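Local coordinates for protein acid phosphatase (Mycobacterium tuberculosis, PDB 2A6P) that removes phosphate from a broad range of phosphate monoesters, including fructose 1,6-bisphosphate, and can maintain gluconeogenesis when the classical fructose-1,6-bisphosphatase is absent, at residues Arg12-Arg17 against Ile181-Phe186; Leu57-Val62 against Ser143-Leu148; Ala158-Trp163 against Arg191-Leu196. All blocks are in the same frame, centred on the assembly; numbering follows the deposited sequence.

Contact 1 (Arg12-Arg17 against Ile181-Phe186); sequences RLLLLR and IGICGF. With SO4 (sulfate ion), chain C.
L13 O is approached twice from the facing strand: C184 N donates to it at 2.8 Å, and I183 CA adds a CA-H...O contact at 3.6 Å. L13 N bonds C184 O in return, and two residues farther on, L15 and G182 form the next hydrogen-bonded pair, L15 N lying 2.9 Å from G182 O. The strand axes come within 4.7 Å at 166°, an antiparallel pairing. On the face of L14, L16, I181 and I183, L14 and I183 lie side by side with L14 CD2 4.0 Å from I183 CG2, while L16, CG anti to its own N (chi1 170°), slants across I181 and sets CD1 3.7 Å from I181 CG1. On the face of L13 and C184, L15 CD1 rests 3.8 Å from G182 O. R12 CD lies against I183 CG2, while its NH2 bonds L55 O. R17 extends toward a sulfate, probably from the crystallisation liquor, bonded by T21 and T30; its own NH2 contact is uncertain, while NH1 bonds M176 O. In the mixed sheet of the histidine phosphatase fold, strand 13-17 has antiparallel 180-187 on one side and parallel 147-151 on the other; L13, L15 and C184 pack against helix 153-163, L16 and I181 against helix 39-53.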
ATOM      1  N   ARG A  12      11.363  -4.161 -10.236  1.00 22.43           N
ATOM      2  CA  ARG A  12      10.252  -3.403  -9.663  1.00 21.48           C
ATOM      3  C   ARG A  12       9.873  -2.115 -10.391  1.00 19.17           C
ATOM      4  O   ARG A  12      10.687  -1.507 -11.081  1.00 16.56           O
ATOM      5  CB  ARG A  12      10.578  -3.017  -8.215  1.00 22.03           C
ATOM      6  CG  ARG A  12      10.825  -4.157  -7.260  1.00 26.13           C
ATOM      7  CD  ARG A  12      11.525  -3.643  -6.004  1.00 27.36           C
ATOM      8  NE  ARG A  12      12.826  -3.054  -6.328  1.00 31.31           N
ATOM      9  CZ  ARG A  12      13.651  -2.489  -5.447  1.00 32.21           C
ATOM     10  NH1 ARG A  12      13.323  -2.424  -4.159  1.00 32.10           N
ATOM     11  NH2 ARG A  12      14.809  -1.984  -5.860  1.00 33.64           N
ATOM     12  N   LEU A  13       8.625  -1.697 -10.200  1.00 18.52           N
ATOM     13  CA  LEU A  13       8.116  -0.453 -10.779  1.00 17.05           C
ATOM     14  C   LEU A  13       7.882   0.502  -9.603  1.00 16.59           C
ATOM     15  O   LEU A  13       7.042   0.231  -8.743  1.00 16.96           O
ATOM     16  CB  LEU A  13       6.790  -0.694 -11.518  1.00 15.78           C
ATOM     17  CG  LEU A  13       5.952   0.548 -11.869  1.00 14.29           C
ATOM     18  CD1 LEU A  13       6.744   1.487 -12.778  1.00 14.68           C
ATOM     19  CD2 LEU A  13       4.663   0.123 -12.536  1.00 14.73           C
ATOM     20  N   LEU A  14       8.637   1.591  -9.535  1.00 16.17           N
ATOM     21  CA  LEU A  14       8.438   2.530  -8.438  1.00 17.02           C
ATOM     22  C   LEU A  14       7.742   3.760  -8.989  1.00 17.40           C
ATOM     23  O   LEU A  14       7.935   4.120 -10.149  1.00 17.97           O
ATOM     24  CB  LEU A  14       9.764   2.964  -7.800  1.00 17.06           C
ATOM     25  CG  LEU A  14      11.008   2.080  -7.616  1.00 19.28           C
ATOM     26  CD1 LEU A  14      11.613   2.417  -6.261  1.00 18.50           C
ATOM     27  CD2 LEU A  14      10.688   0.611  -7.696  1.00 21.27           C
ATOM     28  N   LEU A  15       6.917   4.393  -8.164  1.00 16.58           N
ATOM     29  CA  LEU A  15       6.225   5.605  -8.573  1.00 15.94           C
ATOM     30  C   LEU A  15       6.482   6.668  -7.525  1.00 15.83           C
ATOM     31  O   LEU A  15       6.415   6.394  -6.332  1.00 17.62           O
ATOM     32  CB  LEU A  15       4.718   5.374  -8.700  1.00 16.29           C
ATOM     33  CG  LEU A  15       4.308   4.317  -9.722  1.00 18.20           C
ATOM     34  CD1 LEU A  15       4.339   2.926  -9.086  1.00 17.68           C
ATOM     35  CD2 LEU A  15       2.923   4.640 -10.214  1.00 17.70           C
ATOM     36  N   LEU A  16       6.782   7.881  -7.974  1.00 14.07           N
ATOM     37  CA  LEU A  16       7.042   8.993  -7.065  1.00 13.61           C
ATOM     38  C   LEU A  16       6.137  10.174  -7.403  1.00 13.56           C
ATOM     39  O   LEU A  16       6.153  10.663  -8.546  1.00 12.34           O
ATOM     40  CB  LEU A  16       8.504   9.444  -7.180  1.00 12.56           C
ATOM     41  CG  LEU A  16       8.838  10.759  -6.447  1.00 14.35           C
ATOM     42  CD1 LEU A  16       8.673  10.558  -4.938  1.00 12.15           C
ATOM     43  CD2 LEU A  16      10.256  11.230  -6.769  1.00 12.06           C
ATOM     44  N   ARG A  17       5.347  10.628  -6.430  1.00 11.78           N
ATOM     45  CA  ARG A  17       4.483  11.785  -6.661  1.00 13.46           C
ATOM     46  C   ARG A  17       5.339  13.033  -6.428  1.00 14.30           C
ATOM     47  O   ARG A  17       6.211  13.034  -5.563  1.00 16.48           O
ATOM     48  CB  ARG A  17       3.291  11.815  -5.685  1.00 12.84           C
ATOM     49  CG  ARG A  17       2.394  13.053  -5.891  1.00 13.23           C
ATOM     50  CD  ARG A  17       1.205  13.085  -4.945  1.00 13.47           C
ATOM     51  NE  ARG A  17       0.343  14.249  -5.183  1.00 15.53           N
ATOM     52  CZ  ARG A  17      -0.625  14.640  -4.356  1.00 15.56           C
ATOM     53  NH1 ARG A  17      -0.859  13.966  -3.240  1.00 15.24           N
ATOM     54  NH2 ARG A  17      -1.344  15.719  -4.626  1.00 13.85           N
ATOM     55  N   ILE A 181       6.223   7.561  -2.217  1.00 13.40           N
ATOM     56  CA  ILE A 181       6.634   6.485  -3.109  1.00 14.17           C
ATOM     57  C   ILE A 181       5.786   5.214  -2.951  1.00 14.30           C
ATOM     58  O   ILE A 181       5.470   4.795  -1.835  1.00 12.79           O
ATOM     59  CB  ILE A 181       8.132   6.116  -2.856  1.00 16.44           C
ATOM     60  CG1 ILE A 181       9.030   7.336  -3.124  1.00 16.97           C
ATOM     61  CG2 ILE A 181       8.547   4.917  -3.715  1.00 13.40           C
ATOM     62  CD1 ILE A 181      10.477   7.125  -2.694  1.00 16.35           C
ATOM     63  N   GLY A 182       5.406   4.630  -4.086  1.00 14.08           N
ATOM     64  CA  GLY A 182       4.654   3.385  -4.095  1.00 14.25           C
ATOM     65  C   GLY A 182       5.532   2.426  -4.887  1.00 12.85           C
ATOM     66  O   GLY A 182       6.210   2.878  -5.815  1.00 13.61           O
ATOM     67  N   ILE A 183       5.554   1.134  -4.531  1.00 12.23           N
ATOM     68  CA  ILE A 183       6.395   0.155  -5.233  1.00 11.45           C
ATOM     69  C   ILE A 183       5.618  -1.091  -5.655  1.00 13.33           C
ATOM     70  O   ILE A 183       4.984  -1.749  -4.836  1.00 15.68           O
ATOM     71  CB  ILE A 183       7.602  -0.284  -4.362  1.00  9.96           C
ATOM     72  CG1 ILE A 183       8.460   0.936  -4.009  1.00  7.07           C
ATOM     73  CG2 ILE A 183       8.419  -1.339  -5.087  1.00  7.89           C
ATOM     74  CD1 ILE A 183       9.645   0.629  -3.170  1.00  7.19           C
ATOM     75  N   CYS A 184       5.673  -1.407  -6.944  1.00 14.59           N
ATOM     76  CA  CYS A 184       4.966  -2.565  -7.492  1.00 16.21           C
ATOM     77  C   CYS A 184       5.934  -3.679  -7.874  1.00 17.64           C
ATOM     78  O   CYS A 184       6.988  -3.418  -8.444  1.00 19.42           O
ATOM     79  CB  CYS A 184       4.167  -2.163  -8.728  1.00 13.65           C
ATOM     80  SG  CYS A 184       2.889  -0.971  -8.439  1.00 17.95           S
ATOM     81  N   GLY A 185       5.567  -4.916  -7.557  1.00 19.28           N
ATOM     82  CA  GLY A 185       6.397  -6.061  -7.877  1.00 21.23           C
ATOM     83  C   GLY A 185       5.555  -7.308  -8.098  1.00 23.27           C
ATOM     84  O   GLY A 185       4.453  -7.220  -8.642  1.00 23.04           O
ATOM     85  N   PHE A 186       6.075  -8.468  -7.686  1.00 24.56           N
ATOM     86  CA  PHE A 186       5.367  -9.747  -7.838  1.00 27.50           C
ATOM     87  C   PHE A 186       5.572 -10.638  -6.613  1.00 28.59           C
ATOM     88  O   PHE A 186       6.554 -10.497  -5.894  1.00 30.31           O
ATOM     89  CB  PHE A 186       5.893 -10.560  -9.035  1.00 26.69           C
ATOM     90  CG  PHE A 186       5.816  -9.862 -10.361  1.00 26.25           C
ATOM     91  CD1 PHE A 186       6.672  -8.805 -10.662  1.00 26.31           C
ATOM     92  CD2 PHE A 186       4.910 -10.295 -11.334  1.00 24.83           C
ATOM     93  CE1 PHE A 186       6.633  -8.186 -11.921  1.00 26.13           C
ATOM     94  CE2 PHE A 186       4.862  -9.685 -12.587  1.00 25.18           C
ATOM     95  CZ  PHE A 186       5.727  -8.626 -12.882  1.00 24.97           C
TER
HETATM   96  S   SO4 C 204      -1.319  18.778  -7.177  1.00 41.53           S
HETATM   97  O1  SO4 C 204      -0.879  18.102  -5.915  1.00 43.69           O
HETATM   98  O2  SO4 C 204      -0.581  20.144  -7.236  1.00 44.06           O
HETATM   99  O3  SO4 C 204      -0.853  18.034  -8.282  1.00 44.41           O
HETATM  100  O4  SO4 C 204      -2.699  19.106  -6.943  1.00 46.25           O

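Contact 2 (Leu57-Val62 against Ser143-Leu148); sequences LDDPIV and SSRDVL
Backbones at I61-V147 and V62-L148 run parallel, their CA atoms 5.2 and 4.8 Å apart, with I61 N bonded to D146 O and L148 N to I61 O. I61 and V147 lie side by side, CG2 to CG2 at 3.7 Å, and V62 and L148 do the same on the opposite face. Ahead of the strands, side chains join the backbone bonding. D146 OD2 accepts D58 N at 2.8 Å, on the anti side of the carboxylate and 32° out of its plane, while D146 N returns a bond to D58 O; OD1 of the same carboxylate takes R12 N, so both of its oxygens are engaged. R145 starts from the crowded chi1 position (65°) and bends at chi3, which carries NE to 2.6 Å from D59 O, nearly along the C=O axis; NH2 adds a weak second bond to that oxygen. Its guanidinium is sandwiched: I61 CB sits 3.7 Å above one face, over the centre, and D59 OD2 lies over the other, offset toward the rim. D59 OD1, 3.5 Å from R145 NH2, is well out of the guanidinium plane with no N-H aimed at it, so this salt bridge rests on charge alone. These are the entries to neighbouring parallel strands, 61-64 and 147-151, in the alpha/beta sheet of the histidine phosphatase fold.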
ATOM      1  N   LEU A  57      18.294   0.497  -6.327  1.00 40.01           N
ATOM      2  CA  LEU A  57      17.645   0.292  -7.616  1.00 38.92           C
ATOM      3  C   LEU A  57      18.634  -0.175  -8.686  1.00 38.37           C
ATOM      4  O   LEU A  57      19.774   0.292  -8.749  1.00 38.71           O
ATOM      5  CB  LEU A  57      16.962   1.588  -8.052  1.00 38.20           C
ATOM      6  CG  LEU A  57      16.046   2.203  -6.992  1.00 36.94           C
ATOM      7  CD1 LEU A  57      15.379   3.452  -7.556  1.00 36.86           C
ATOM      8  CD2 LEU A  57      15.003   1.181  -6.561  1.00 36.06           C
ATOM      9  N   ASP A  58      18.179  -1.090  -9.534  1.00 37.76           N
ATOM     10  CA  ASP A  58      19.010  -1.644 -10.588  1.00 37.89           C
ATOM     11  C   ASP A  58      18.974  -0.842 -11.890  1.00 36.98           C
ATOM     12  O   ASP A  58      18.008  -0.918 -12.652  1.00 35.66           O
ATOM     13  CB  ASP A  58      18.583  -3.088 -10.864  1.00 40.01           C
ATOM     14  CG  ASP A  58      19.546  -3.814 -11.769  1.00 42.12           C
ATOM     15  OD1 ASP A  58      20.718  -3.953 -11.373  1.00 46.81           O
ATOM     16  OD2 ASP A  58      19.144  -4.245 -12.868  1.00 44.29           O
ATOM     17  N   ASP A  59      20.039  -0.084 -12.133  1.00 35.91           N
ATOM     18  CA  ASP A  59      20.168   0.717 -13.351  1.00 35.54           C
ATOM     19  C   ASP A  59      18.790   1.182 -13.838  1.00 33.18           C
ATOM     20  O   ASP A  59      18.373   0.869 -14.951  1.00 34.04           O
ATOM     21  CB  ASP A  59      20.871  -0.119 -14.426  1.00 37.98           C
ATOM     22  CG  ASP A  59      21.137   0.663 -15.700  1.00 41.74           C
ATOM     23  OD1 ASP A  59      21.525   1.854 -15.603  1.00 42.20           O
ATOM     24  OD2 ASP A  59      20.969   0.075 -16.794  1.00 41.88           O
ATOM     25  N   PRO A  60      18.077   1.950 -12.998  1.00 30.41           N
ATOM     26  CA  PRO A  60      16.738   2.512 -13.216  1.00 27.76           C
ATOM     27  C   PRO A  60      16.521   3.399 -14.442  1.00 25.97           C
ATOM     28  O   PRO A  60      17.329   4.291 -14.731  1.00 26.10           O
ATOM     29  CB  PRO A  60      16.487   3.322 -11.942  1.00 27.71           C
ATOM     30  CG  PRO A  60      17.444   2.778 -10.962  1.00 29.03           C
ATOM     31  CD  PRO A  60      18.654   2.492 -11.756  1.00 29.36           C
ATOM     32  N   ILE A  61      15.427   3.156 -15.160  1.00 24.04           N
ATOM     33  CA  ILE A  61      15.085   4.011 -16.287  1.00 21.99           C
ATOM     34  C   ILE A  61      14.000   4.920 -15.701  1.00 21.03           C
ATOM     35  O   ILE A  61      12.978   4.441 -15.200  1.00 21.40           O
ATOM     36  CB  ILE A  61      14.531   3.227 -17.505  1.00 20.78           C
ATOM     37  CG1 ILE A  61      14.114   4.223 -18.598  1.00 20.43           C
ATOM     38  CG2 ILE A  61      13.385   2.341 -17.085  1.00 18.70           C
ATOM     39  CD1 ILE A  61      13.566   3.573 -19.865  1.00 22.95           C
ATOM     40  N   VAL A  62      14.248   6.226 -15.735  1.00 19.73           N
ATOM     41  CA  VAL A  62      13.316   7.210 -15.180  1.00 19.32           C
ATOM     42  C   VAL A  62      12.463   7.925 -16.226  1.00 18.65           C
ATOM     43  O   VAL A  62      12.985   8.602 -17.123  1.00 18.36           O
ATOM     44  CB  VAL A  62      14.079   8.277 -14.358  1.00 18.97           C
ATOM     45  CG1 VAL A  62      13.101   9.260 -13.744  1.00 19.59           C
ATOM     46  CG2 VAL A  62      14.932   7.595 -13.270  1.00 19.33           C
ATOM     47  N   SER A 143      12.333  -6.047 -17.860  1.00 31.70           N
ATOM     48  CA  SER A 143      12.902  -7.300 -18.319  1.00 34.10           C
ATOM     49  C   SER A 143      14.401  -7.314 -18.028  1.00 33.03           C
ATOM     50  O   SER A 143      15.025  -8.369 -17.962  1.00 33.32           O
ATOM     51  CB  SER A 143      12.676  -7.455 -19.821  1.00 35.40           C
ATOM     52  OG  SER A 143      13.110  -8.726 -20.254  1.00 41.34           O
ATOM     53  N   SER A 144      14.969  -6.132 -17.830  1.00 32.76           N
ATOM     54  CA  SER A 144      16.395  -6.016 -17.571  1.00 32.23           C
ATOM     55  C   SER A 144      16.773  -4.991 -16.505  1.00 32.02           C
ATOM     56  O   SER A 144      17.906  -4.987 -16.026  1.00 32.54           O
ATOM     57  CB  SER A 144      17.119  -5.670 -18.876  1.00 34.56           C
ATOM     58  OG  SER A 144      16.691  -4.414 -19.374  1.00 33.94           O
ATOM     59  N   ARG A 145      15.835  -4.126 -16.127  1.00 31.00           N
ATOM     60  CA  ARG A 145      16.122  -3.095 -15.127  1.00 30.12           C
ATOM     61  C   ARG A 145      14.870  -2.645 -14.358  1.00 28.80           C
ATOM     62  O   ARG A 145      13.740  -3.020 -14.709  1.00 28.88           O
ATOM     63  CB  ARG A 145      16.760  -1.878 -15.821  1.00 32.85           C
ATOM     64  CG  ARG A 145      15.820  -1.167 -16.820  1.00 35.10           C
ATOM     65  CD  ARG A 145      16.562  -0.337 -17.881  1.00 36.66           C
ATOM     66  NE  ARG A 145      17.360   0.746 -17.308  1.00 39.36           N
ATOM     67  CZ  ARG A 145      17.953   1.702 -18.021  1.00 42.24           C
ATOM     68  NH1 ARG A 145      17.834   1.715 -19.344  1.00 42.06           N
ATOM     69  NH2 ARG A 145      18.669   2.647 -17.414  1.00 42.71           N
ATOM     70  N   ASP A 146      15.084  -1.847 -13.309  1.00 26.16           N
ATOM     71  CA  ASP A 146      13.989  -1.304 -12.508  1.00 24.16           C
ATOM     72  C   ASP A 146      13.444  -0.063 -13.217  1.00 23.25           C
ATOM     73  O   ASP A 146      14.175   0.609 -13.952  1.00 23.83           O
ATOM     74  CB  ASP A 146      14.468  -0.914 -11.103  1.00 22.15           C
ATOM     75  CG  ASP A 146      14.687  -2.125 -10.198  1.00 23.50           C
ATOM     76  OD1 ASP A 146      13.961  -3.133 -10.348  1.00 22.81           O
ATOM     77  OD2 ASP A 146      15.576  -2.062  -9.321  1.00 24.49           O
ATOM     78  N   VAL A 147      12.163   0.236 -12.992  1.00 21.84           N
ATOM     79  CA  VAL A 147      11.499   1.395 -13.611  1.00 20.03           C
ATOM     80  C   VAL A 147      10.969   2.402 -12.578  1.00 20.63           C
ATOM     81  O   VAL A 147      10.383   2.014 -11.570  1.00 20.59           O
ATOM     82  CB  VAL A 147      10.306   0.936 -14.508  1.00 18.18           C
ATOM     83  CG1 VAL A 147       9.544   2.145 -15.036  1.00 17.01           C
ATOM     84  CG2 VAL A 147      10.825   0.087 -15.667  1.00 18.16           C
ATOM     85  N   LEU A 148      11.179   3.693 -12.838  1.00 21.29           N
ATOM     86  CA  LEU A 148      10.706   4.745 -11.939  1.00 21.40           C
ATOM     87  C   LEU A 148       9.863   5.808 -12.652  1.00 21.03           C
ATOM     88  O   LEU A 148      10.336   6.480 -13.573  1.00 18.82           O
ATOM     89  CB  LEU A 148      11.890   5.426 -11.233  1.00 22.08           C
ATOM     90  CG  LEU A 148      11.564   6.681 -10.402  1.00 24.51           C
ATOM     91  CD1 LEU A 148      10.568   6.351  -9.318  1.00 24.23           C
ATOM     92  CD2 LEU A 148      12.830   7.237  -9.786  1.00 26.03           C
TER

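Contact 3 (Ala158-Trp163 against Arg191-Leu196); sequences AVITRW and RQLAVL
With CG anti to the backbone N (chi1 176°), W163 brings its indole to R191, whose CG already lies over the ring before the bend at chi3 (53°) turns NE and the guanidinium to the helix end. R191 CG stands over one face, offset toward the rim, 3.8 Å from the centroid of the six-membered part, a CH-pi contact in which CG comes within 3.4 Å of W163 CE2. Beyond it, R191 NE meets a lone pair of W163 O at 2.7 Å (N-H...O angle 167°), exactly in the guanidinium plane, and NH2 reaches R162 O at 3.1 Å; a weak NH2 bond to W163 O completes the clasp. Both acceptors are carbonyls of the last turn of helix 153-163, where the guanidinium charge would probably suit the negative end of the helix dipole. Farther along the strand, A194 and V195 both face I183 in a classic beta bulge. W163 NE1 bonds G185 O, with a weak share to Q192 O. I160 points toward the strand, its CG2 3.7 Å from L193 CG and its CD1 4.1 Å from L196 CD1. On the dimer side, R191 O accepts a bond from R173 of the second subunit, and L193 and L196 pack on L196 of that subunit.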
ATOM      1  N   ALA A 158      -3.695   5.312 -10.528  1.00 14.34           N
ATOM      2  CA  ALA A 158      -4.290   4.646 -11.677  1.00 13.42           C
ATOM      3  C   ALA A 158      -3.342   3.543 -12.105  1.00 14.06           C
ATOM      4  O   ALA A 158      -3.759   2.407 -12.345  1.00 13.49           O
ATOM      5  CB  ALA A 158      -4.488   5.636 -12.828  1.00 11.59           C
ATOM      6  N   VAL A 159      -2.065   3.886 -12.223  1.00 13.44           N
ATOM      7  CA  VAL A 159      -1.072   2.896 -12.619  1.00 15.36           C
ATOM      8  C   VAL A 159      -1.034   1.741 -11.623  1.00 15.49           C
ATOM      9  O   VAL A 159      -1.036   0.579 -12.013  1.00 16.95           O
ATOM     10  CB  VAL A 159       0.320   3.517 -12.726  1.00 16.05           C
ATOM     11  CG1 VAL A 159       1.363   2.428 -12.985  1.00 16.85           C
ATOM     12  CG2 VAL A 159       0.322   4.549 -13.862  1.00 17.21           C
ATOM     13  N   ILE A 160      -1.022   2.066 -10.335  1.00 16.07           N
ATOM     14  CA  ILE A 160      -0.999   1.039  -9.286  1.00 15.26           C
ATOM     15  C   ILE A 160      -2.232   0.143  -9.356  1.00 14.79           C
ATOM     16  O   ILE A 160      -2.118  -1.086  -9.297  1.00 11.14           O
ATOM     17  CB  ILE A 160      -0.930   1.683  -7.886  1.00 15.08           C
ATOM     18  CG1 ILE A 160       0.419   2.389  -7.709  1.00 14.21           C
ATOM     19  CG2 ILE A 160      -1.151   0.633  -6.810  1.00 15.71           C
ATOM     20  CD1 ILE A 160       0.506   3.188  -6.448  1.00 14.29           C
ATOM     21  N   THR A 161      -3.407   0.764  -9.469  1.00 14.77           N
ATOM     22  CA  THR A 161      -4.659   0.017  -9.548  1.00 15.54           C
ATOM     23  C   THR A 161      -4.637  -0.960 -10.716  1.00 15.11           C
ATOM     24  O   THR A 161      -5.133  -2.075 -10.606  1.00 14.12           O
ATOM     25  CB  THR A 161      -5.865   0.960  -9.720  1.00 15.54           C
ATOM     26  OG1 THR A 161      -5.935   1.852  -8.602  1.00 19.67           O
ATOM     27  CG2 THR A 161      -7.157   0.171  -9.795  1.00 15.77           C
ATOM     28  N   ARG A 162      -4.058  -0.533 -11.835  1.00 15.77           N
ATOM     29  CA  ARG A 162      -3.977  -1.374 -13.023  1.00 17.20           C
ATOM     30  C   ARG A 162      -2.878  -2.415 -12.891  1.00 18.17           C
ATOM     31  O   ARG A 162      -3.004  -3.530 -13.410  1.00 18.51           O
ATOM     32  CB  ARG A 162      -3.755  -0.507 -14.264  1.00 18.68           C
ATOM     33  CG  ARG A 162      -4.900   0.477 -14.523  1.00 19.48           C
ATOM     34  CD  ARG A 162      -6.231  -0.259 -14.612  1.00 20.61           C
ATOM     35  NE  ARG A 162      -6.245  -1.196 -15.734  1.00 22.61           N
ATOM     36  CZ  ARG A 162      -7.156  -2.147 -15.903  1.00 23.06           C
ATOM     37  NH1 ARG A 162      -8.133  -2.301 -15.016  1.00 24.38           N
ATOM     38  NH2 ARG A 162      -7.094  -2.935 -16.967  1.00 25.52           N
ATOM     39  N   TRP A 163      -1.799  -2.057 -12.203  1.00 16.54           N
ATOM     40  CA  TRP A 163      -0.712  -3.007 -11.998  1.00 18.51           C
ATOM     41  C   TRP A 163      -1.286  -4.244 -11.312  1.00 18.35           C
ATOM     42  O   TRP A 163      -0.968  -5.378 -11.685  1.00 18.71           O
ATOM     43  CB  TRP A 163       0.397  -2.411 -11.121  1.00 18.95           C
ATOM     44  CG  TRP A 163       1.487  -3.398 -10.826  1.00 18.74           C
ATOM     45  CD1 TRP A 163       1.596  -4.196  -9.723  1.00 19.46           C
ATOM     46  CD2 TRP A 163       2.597  -3.736 -11.675  1.00 19.19           C
ATOM     47  NE1 TRP A 163       2.704  -5.009  -9.827  1.00 17.89           N
ATOM     48  CE2 TRP A 163       3.335  -4.750 -11.016  1.00 19.10           C
ATOM     49  CE3 TRP A 163       3.037  -3.284 -12.932  1.00 19.39           C
ATOM     50  CZ2 TRP A 163       4.492  -5.315 -11.567  1.00 17.38           C
ATOM     51  CZ3 TRP A 163       4.189  -3.848 -13.481  1.00 19.28           C
ATOM     52  CH2 TRP A 163       4.902  -4.857 -12.794  1.00 19.87           C
ATOM     53  N   ARG A 191       1.197 -10.088  -9.920  1.00 24.19           N
ATOM     54  CA  ARG A 191       1.558  -8.673  -9.880  1.00 22.66           C
ATOM     55  C   ARG A 191       0.984  -8.161  -8.560  1.00 20.73           C
ATOM     56  O   ARG A 191      -0.194  -8.361  -8.257  1.00 20.26           O
ATOM     57  CB  ARG A 191       0.970  -7.934 -11.091  1.00 23.12           C
ATOM     58  CG  ARG A 191       2.012  -7.670 -12.170  1.00 23.88           C
ATOM     59  CD  ARG A 191       1.443  -7.616 -13.576  1.00 23.91           C
ATOM     60  NE  ARG A 191       0.321  -6.690 -13.716  1.00 24.18           N
ATOM     61  CZ  ARG A 191      -0.231  -6.377 -14.886  1.00 25.02           C
ATOM     62  NH1 ARG A 191       0.247  -6.913 -16.008  1.00 26.20           N
ATOM     63  NH2 ARG A 191      -1.264  -5.544 -14.938  1.00 21.64           N
ATOM     64  N   GLN A 192       1.822  -7.504  -7.771  1.00 18.85           N
ATOM     65  CA  GLN A 192       1.402  -7.058  -6.449  1.00 17.20           C
ATOM     66  C   GLN A 192       1.927  -5.685  -6.038  1.00 15.64           C
ATOM     67  O   GLN A 192       2.954  -5.231  -6.541  1.00 13.27           O
ATOM     68  CB  GLN A 192       1.851  -8.148  -5.440  1.00 17.13           C
ATOM     69  CG  GLN A 192       2.133  -7.726  -3.990  1.00 17.07           C
ATOM     70  CD  GLN A 192       2.640  -8.900  -3.138  1.00 17.12           C
ATOM     71  OE1 GLN A 192       1.879  -9.807  -2.776  1.00 17.43           O
ATOM     72  NE2 GLN A 192       3.929  -8.895  -2.834  1.00 13.69           N
ATOM     73  N   LEU A 193       1.192  -5.031  -5.138  1.00 13.65           N
ATOM     74  CA  LEU A 193       1.579  -3.726  -4.581  1.00 14.80           C
ATOM     75  C   LEU A 193       2.448  -4.079  -3.363  1.00 13.74           C
ATOM     76  O   LEU A 193       1.958  -4.702  -2.408  1.00 13.35           O
ATOM     77  CB  LEU A 193       0.344  -2.942  -4.090  1.00 14.09           C
ATOM     78  CG  LEU A 193       0.325  -1.401  -4.059  1.00 15.44           C
ATOM     79  CD1 LEU A 193      -0.477  -0.944  -2.853  1.00 14.43           C
ATOM     80  CD2 LEU A 193       1.724  -0.808  -4.011  1.00 14.05           C
ATOM     81  N   ALA A 194       3.716  -3.678  -3.388  1.00 13.68           N
ATOM     82  CA  ALA A 194       4.628  -3.983  -2.281  1.00 12.73           C
ATOM     83  C   ALA A 194       4.742  -2.880  -1.220  1.00 13.79           C
ATOM     84  O   ALA A 194       4.729  -3.167  -0.013  1.00 13.25           O
ATOM     85  CB  ALA A 194       6.025  -4.322  -2.838  1.00 10.53           C
ATOM     86  N   VAL A 195       4.865  -1.629  -1.670  1.00 13.74           N
ATOM     87  CA  VAL A 195       4.987  -0.492  -0.769  1.00 12.68           C
ATOM     88  C   VAL A 195       4.056   0.653  -1.200  1.00 14.17           C
ATOM     89  O   VAL A 195       3.841   0.880  -2.390  1.00 14.42           O
ATOM     90  CB  VAL A 195       6.455   0.029  -0.731  1.00 14.88           C
ATOM     91  CG1 VAL A 195       6.582   1.181   0.263  1.00 14.98           C
ATOM     92  CG2 VAL A 195       7.422  -1.116  -0.354  1.00 13.25           C
ATOM     93  N   LEU A 196       3.502   1.364  -0.221  1.00 14.40           N
ATOM     94  CA  LEU A 196       2.613   2.490  -0.480  1.00 15.76           C
ATOM     95  C   LEU A 196       2.766   3.546   0.610  1.00 16.99           C
ATOM     96  O   LEU A 196       3.016   3.228   1.774  1.00 17.68           O
ATOM     97  CB  LEU A 196       1.145   2.037  -0.531  1.00 14.68           C
ATOM     98  CG  LEU A 196       0.135   3.129  -0.937  1.00 14.90           C
ATOM     99  CD1 LEU A 196       0.402   3.562  -2.372  1.00 16.33           C
ATOM    100  CD2 LEU A 196      -1.297   2.625  -0.803  1.00 13.24           C
TER

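How the contacts relate
All three contacts reach one sheet, contact 3 by setting helix 153-163 against its strand 190-199. Strand 13-17 joins contact 1 to contact 2, whose centres lie 11 Å apart, through probable bonds from L14 N to V147 O (2.7 Å) and from V147 N to R12 O (3.0 Å). Strand 180-187 joins contact 1 to contact 3, whose centre is 7 Å from that of contact 1, by A194 N to I183 O (2.7 Å), while C184 CB packs on W163 NE1. Contacts 2 and 3 do not touch, their nearest atoms being about 8 Å apart. Contact 1 lies nearest the catalytic centre: side chain to side chain, L16 is about 7 Å from H18, the inferred phosphohistidine, L148 about 11 Å from H18, and I160 about 11 Å from H152, the probable transition-state stabiliser.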